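Local coordinates for ferripyochelin binding protein (Salmonella enterica subsp. enterica serovar Typhimurium, PDB 3R3R), which binds zinc and, as a hexapeptide-repeat member of the gamma-class carbonic anhydrase family, may act as a related metalloenzyme, at residues V172-K175 with D176-L179; L164-S167 with A168-Y171. All coordinates share one frame; numbering follows the deposited sequence. Where two conformers were deposited one is given.

Contact 1 (V172-K175 with D176-L179); sequences VKWK and DDYL
Asp176 N donates to Val172 O, the first of four successive i to i+4 bonds that carry one helical turn, 172-175, into the next, 176-179. The series continues from Asp177 N to Lys173 O and from Tyr178 N to Trp174 O, and ends with Leu179 N on Lys175 O at 2.9 Å. Phi and psi stay in the alpha region throughout, so the turn is regular.

A salt bridge joins the sequence neighbours Lys175 and Asp176. Lys175 NZ stands 2.7 Å from Asp176 OD1, a hydrogen-bonded pair in which the ammonium meets the carboxylate from above, 39° out of its plane. Lys175 can do this because CG is wedged between its own backbone N and carbonyl carbon (chi1 66°) and the chain bends again at chi2; the side chain thereby folds back alongside Asp176, with CD 3.4 Å from Asp176 N. The same ammonium bonds to Arg21 O and forms a salt bridge with Asp39, so two carboxylates and a carbonyl bind it, which probably favours its charged form.

Next to this ion pair Lys175 CD makes an aliphatic contact with Leu179 CD1 at 3.9 Å. Separately, the Val172 CG1 methyl lies beside a carboxylate oxygen, Asp176 OD2, at 3.8 Å. Around the helix, Asp177 OD2 meets the Trp174 ring at its edge, in the ring plane, 3.7 Å from CD1, with the carboxylate turned 45° against the indole. Tyr178 CD2 sits 3.2 Å from Trp174 O.

Met23 of strand 23-24 touches Lys175, Tyr178 and Leu179, while Trp43 meets the Tyr178 ring almost at right angles. These contacts are those of a C-terminal alpha-helix lying against a left-handed beta-helix, the fold of gamma-class carbonic anhydrase relatives.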
loop_
_atom_site.group_PDB
_atom_site.type_symbol
_atom_site.label_atom_id
_atom_site.label_comp_id
_atom_site.label_asym_id
_atom_site.label_seq_id
_atom_site.Cartn_x
_atom_site.Cartn_y
_atom_site.Cartn_z
ATOM N N VAL A 172 1.608 -2.789 -13.425
ATOM C CA VAL A 172 1.390 -4.211 -13.682
ATOM C C VAL A 172 2.295 -4.671 -14.840
ATOM O O VAL A 172 2.956 -5.709 -14.761
ATOM C CB VAL A 172 -0.093 -4.514 -14.004
ATOM C CG1 VAL A 172 -0.247 -5.924 -14.599
ATOM C CG2 VAL A 172 -0.936 -4.359 -12.739
ATOM N N LYS A 173 2.355 -3.885 -15.912
ATOM C CA LYS A 173 3.232 -4.213 -17.032
ATOM C C LYS A 173 4.695 -4.311 -16.579
ATOM O O LYS A 173 5.415 -5.251 -16.951
ATOM C CB LYS A 173 3.091 -3.177 -18.155
ATOM C CG LYS A 173 1.713 -3.117 -18.808
ATOM C CD LYS A 173 1.716 -2.152 -19.989
ATOM C CE LYS A 173 0.307 -1.882 -20.486
ATOM N NZ LYS A 173 -0.485 -1.158 -19.456
ATOM N N TRP A 174 5.135 -3.342 -15.783
ATOM C CA TRP A 174 6.525 -3.312 -15.368
ATOM C C TRP A 174 6.856 -4.474 -14.443
ATOM O O TRP A 174 7.900 -5.100 -14.601
ATOM C CB TRP A 174 6.898 -1.943 -14.779
ATOM C CG TRP A 174 6.778 -0.822 -15.812
ATOM C CD1 TRP A 174 6.953 -0.927 -17.176
ATOM C CD2 TRP A 174 6.401 0.539 -15.570
ATOM N NE1 TRP A 174 6.719 0.284 -17.772
ATOM C CE2 TRP A 174 6.383 1.201 -16.810
ATOM C CE3 TRP A 174 6.087 1.266 -14.419
ATOM C CZ2 TRP A 174 6.083 2.554 -16.929
ATOM C CZ3 TRP A 174 5.774 2.607 -14.546
ATOM C CH2 TRP A 174 5.766 3.234 -15.790
ATOM N N LYS A 175 5.989 -4.795 -13.485
ATOM C CA LYS A 175 6.273 -5.988 -12.686
ATOM C C LYS A 175 6.296 -7.252 -13.561
ATOM O O LYS A 175 7.130 -8.125 -13.353
ATOM C CB LYS A 175 5.392 -6.113 -11.440
ATOM C CG LYS A 175 3.947 -6.338 -11.684
ATOM C CD LYS A 175 3.582 -7.806 -11.764
ATOM C CE LYS A 175 2.100 -7.895 -12.007
ATOM N NZ LYS A 175 1.692 -9.241 -12.465
ATOM N N ASP A 176 5.442 -7.327 -14.580
ATOM C CA ASP A 176 5.497 -8.455 -15.501
ATOM C C ASP A 176 6.818 -8.538 -16.283
ATOM O O ASP A 176 7.299 -9.629 -16.582
ATOM C CB ASP A 176 4.281 -8.440 -16.426
ATOM C CG ASP A 176 3.018 -8.923 -15.729
ATOM O OD1 ASP A 176 3.128 -9.678 -14.738
ATOM O OD2 ASP A 176 1.911 -8.568 -16.182
ATOM N N ASP A 177 7.418 -7.390 -16.588
ATOM C CA ASP A 177 8.748 -7.374 -17.199
ATOM C C ASP A 177 9.747 -8.070 -16.285
ATOM O O ASP A 177 10.517 -8.920 -16.727
ATOM C CB ASP A 177 9.225 -5.946 -17.472
ATOM C CG ASP A 177 8.443 -5.253 -18.583
ATOM O OD1 ASP A 177 7.813 -5.926 -19.434
ATOM O OD2 ASP A 177 8.478 -4.007 -18.618
ATOM N N TYR A 178 9.744 -7.719 -15.005
ATOM C CA TYR A 178 10.649 -8.376 -14.073
ATOM C C TYR A 178 10.338 -9.862 -13.874
ATOM O O TYR A 178 11.247 -10.682 -13.829
ATOM C CB TYR A 178 10.675 -7.631 -12.743
ATOM C CG TYR A 178 11.372 -6.302 -12.846
ATOM C CD1 TYR A 178 12.763 -6.225 -12.822
ATOM C CD2 TYR A 178 10.644 -5.122 -12.981
ATOM C CE1 TYR A 178 13.413 -5.008 -12.904
ATOM C CE2 TYR A 178 11.287 -3.891 -13.074
ATOM C CZ TYR A 178 12.674 -3.842 -13.012
ATOM O OH TYR A 178 13.348 -2.650 -13.099
ATOM N N LEU A 179 9.063 -10.211 -13.779
ATOM C CA LEU A 179 8.701 -11.607 -13.636
ATOM C C LEU A 179 9.119 -12.418 -14.855
ATOM O O LEU A 179 9.473 -13.591 -14.726
ATOM C CB LEU A 179 7.205 -11.750 -13.403
ATOM C CG LEU A 179 6.719 -11.224 -12.059
ATOM C CD1 LEU A 179 5.205 -11.380 -11.958
ATOM C CD2 LEU A 179 7.424 -11.935 -10.905
#

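Contact 2 (L164-S167 with A168-Y171); sequences LQYS and ANNY
Gln165 reaches one turn ahead to Asn169 within the C-terminal alpha-helix that flanks the left-handed beta-helix. Its NE2 donates to Asn169 OD1 at 2.9 Å with an N-H...O angle of 166°. The acceptor lies in the Gln165 amide plane, whereas the donor is tilted 34° from the Asn169 carbonyl plane, consistent with amides turned 43° apart. Gln165 CG is anti to the backbone N, and a bend at chi2 turns the amide forward along the helix, to Asn169. NE2 also makes a weak hydrogen bond to Asp89 OD1.

The outer side is looser: Tyr166 is exposed and was modelled in two conformers, and Asn169 beside it is partly exposed.

The closely packed part faces the beta-helix, as the buried Ala168 against Asp89 and the hydrogen bond of Ser167 OG with Thr91 OG1 attest. Leu164 packs on Leu156 of the preceding loop. Backbone bonds hold this turn unevenly: Asn170 N to Tyr166 O is short at 2.8 Å, but Ala168 N to Leu164 O is weak at 3.4 Å. Farther along the packed side, Tyr171 touches Gln64 and meets Trp43 and Trp174 edge-to-face. Within the helix, Ser167 O lies in the plane of the Tyr171 ring at its edge, 3.8 Å from CD2.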
loop_
_atom_site.group_PDB
_atom_site.type_symbol
_atom_site.label_atom_id
_atom_site.label_comp_id
_atom_site.label_asym_id
_atom_site.label_seq_id
_atom_site.Cartn_x
_atom_site.Cartn_y
_atom_site.Cartn_z
ATOM N N LEU A 164 -4.872 7.830 -12.880
ATOM C CA LEU A 164 -4.801 6.897 -11.758
ATOM C C LEU A 164 -4.806 5.455 -12.267
ATOM O O LEU A 164 -4.035 4.606 -11.804
ATOM C CB LEU A 164 -5.981 7.117 -10.824
ATOM C CG LEU A 164 -6.013 8.507 -10.193
ATOM C CD1 LEU A 164 -7.305 8.657 -9.436
ATOM C CD2 LEU A 164 -4.838 8.759 -9.238
ATOM N N GLN A 165 -5.679 5.178 -13.230
ATOM C CA GLN A 165 -5.733 3.843 -13.809
ATOM C C GLN A 165 -4.491 3.533 -14.650
ATOM O O GLN A 165 -3.954 2.421 -14.599
ATOM C CB GLN A 165 -6.999 3.690 -14.653
ATOM C CG GLN A 165 -7.208 2.267 -15.162
ATOM C CD GLN A 165 -7.482 1.280 -14.035
ATOM O OE1 GLN A 165 -8.380 1.490 -13.217
ATOM N NE2 GLN A 165 -6.703 0.204 -13.977
ATOM N N TYR A 166 -4.051 4.522 -15.426
ATOM C CA TYR A 166 -2.851 4.376 -16.248
ATOM C C TYR A 166 -1.634 4.015 -15.392
ATOM O O TYR A 166 -0.858 3.134 -15.762
ATOM C CB TYR A 166 -2.586 5.642 -17.070
ATOM C CG TYR A 166 -3.669 5.958 -18.079
ATOM C CD1 TYR A 166 -4.505 4.962 -18.565
ATOM C CD2 TYR A 166 -3.857 7.253 -18.544
ATOM C CE1 TYR A 166 -5.495 5.245 -19.491
ATOM C CE2 TYR A 166 -4.845 7.547 -19.465
ATOM C CZ TYR A 166 -5.663 6.538 -19.938
ATOM O OH TYR A 166 -6.656 6.815 -20.860
ATOM N N SER A 167 -1.483 4.664 -14.243
ATOM C CA SER A 167 -0.381 4.360 -13.337
ATOM C C SER A 167 -0.411 2.887 -12.900
ATOM O O SER A 167 0.596 2.179 -12.963
ATOM C CB SER A 167 -0.469 5.269 -12.112
ATOM O OG SER A 167 0.537 4.952 -11.170
ATOM N N ALA A 168 -1.577 2.421 -12.465
ATOM C CA ALA A 168 -1.696 1.039 -12.028
ATOM C C ALA A 168 -1.385 0.091 -13.189
ATOM O O ALA A 168 -0.663 -0.916 -13.030
ATOM C CB ALA A 168 -3.095 0.767 -11.473
ATOM N N ASN A 169 -1.933 0.399 -14.364
ATOM C CA ASN A 169 -1.699 -0.427 -15.553
ATOM C C ASN A 169 -0.203 -0.519 -15.894
ATOM O O ASN A 169 0.317 -1.602 -16.194
ATOM C CB ASN A 169 -2.446 0.126 -16.771
ATOM C CG ASN A 169 -3.965 0.044 -16.647
ATOM O OD1 ASN A 169 -4.515 -0.583 -15.741
ATOM N ND2 ASN A 169 -4.647 0.680 -17.584
ATOM N N ASN A 170 0.479 0.626 -15.860
ATOM C CA ASN A 170 1.904 0.668 -16.154
ATOM C C ASN A 170 2.665 -0.221 -15.188
ATOM O O ASN A 170 3.539 -0.989 -15.589
ATOM C CB ASN A 170 2.455 2.096 -16.055
ATOM C CG ASN A 170 1.996 2.977 -17.194
ATOM O OD1 ASN A 170 1.619 2.480 -18.252
ATOM N ND2 ASN A 170 2.044 4.295 -16.991
ATOM N N TYR A 171 2.335 -0.110 -13.902
ATOM C CA TYR A 171 3.054 -0.878 -12.891
ATOM C C TYR A 171 2.790 -2.382 -12.975
ATOM O O TYR A 171 3.670 -3.176 -12.659
ATOM C CB TYR A 171 2.836 -0.318 -11.470
ATOM C CG TYR A 171 4.015 0.539 -11.051
ATOM C CD1 TYR A 171 5.139 -0.046 -10.475
ATOM C CD2 TYR A 171 4.039 1.909 -11.288
ATOM C CE1 TYR A 171 6.253 0.700 -10.130
ATOM C CE2 TYR A 171 5.163 2.675 -10.948
ATOM C CZ TYR A 171 6.257 2.055 -10.365
ATOM O OH TYR A 171 7.375 2.772 -9.993
#

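From the N terminus the chain winds through the beta-helix, reverses into the antiparallel strand 151-155 and enters helix 158-182. Contact 2 comes first along it and contact 1 follows directly, Tyr171 preceding Val172. Each lies within about two turns of one continuous helix, so neither closes a loop, and the two neither nest nor cross; their centres are 12 Å apart. The edge-to-face pair of Tyr171 and Trp174 spans their boundary, and Trp43 touches side chains of both. Contact 2 places the helix beside Asp89 and strand 91-92, whereas contact 1 carries it to strand 23-24, linking a middle coil to the first.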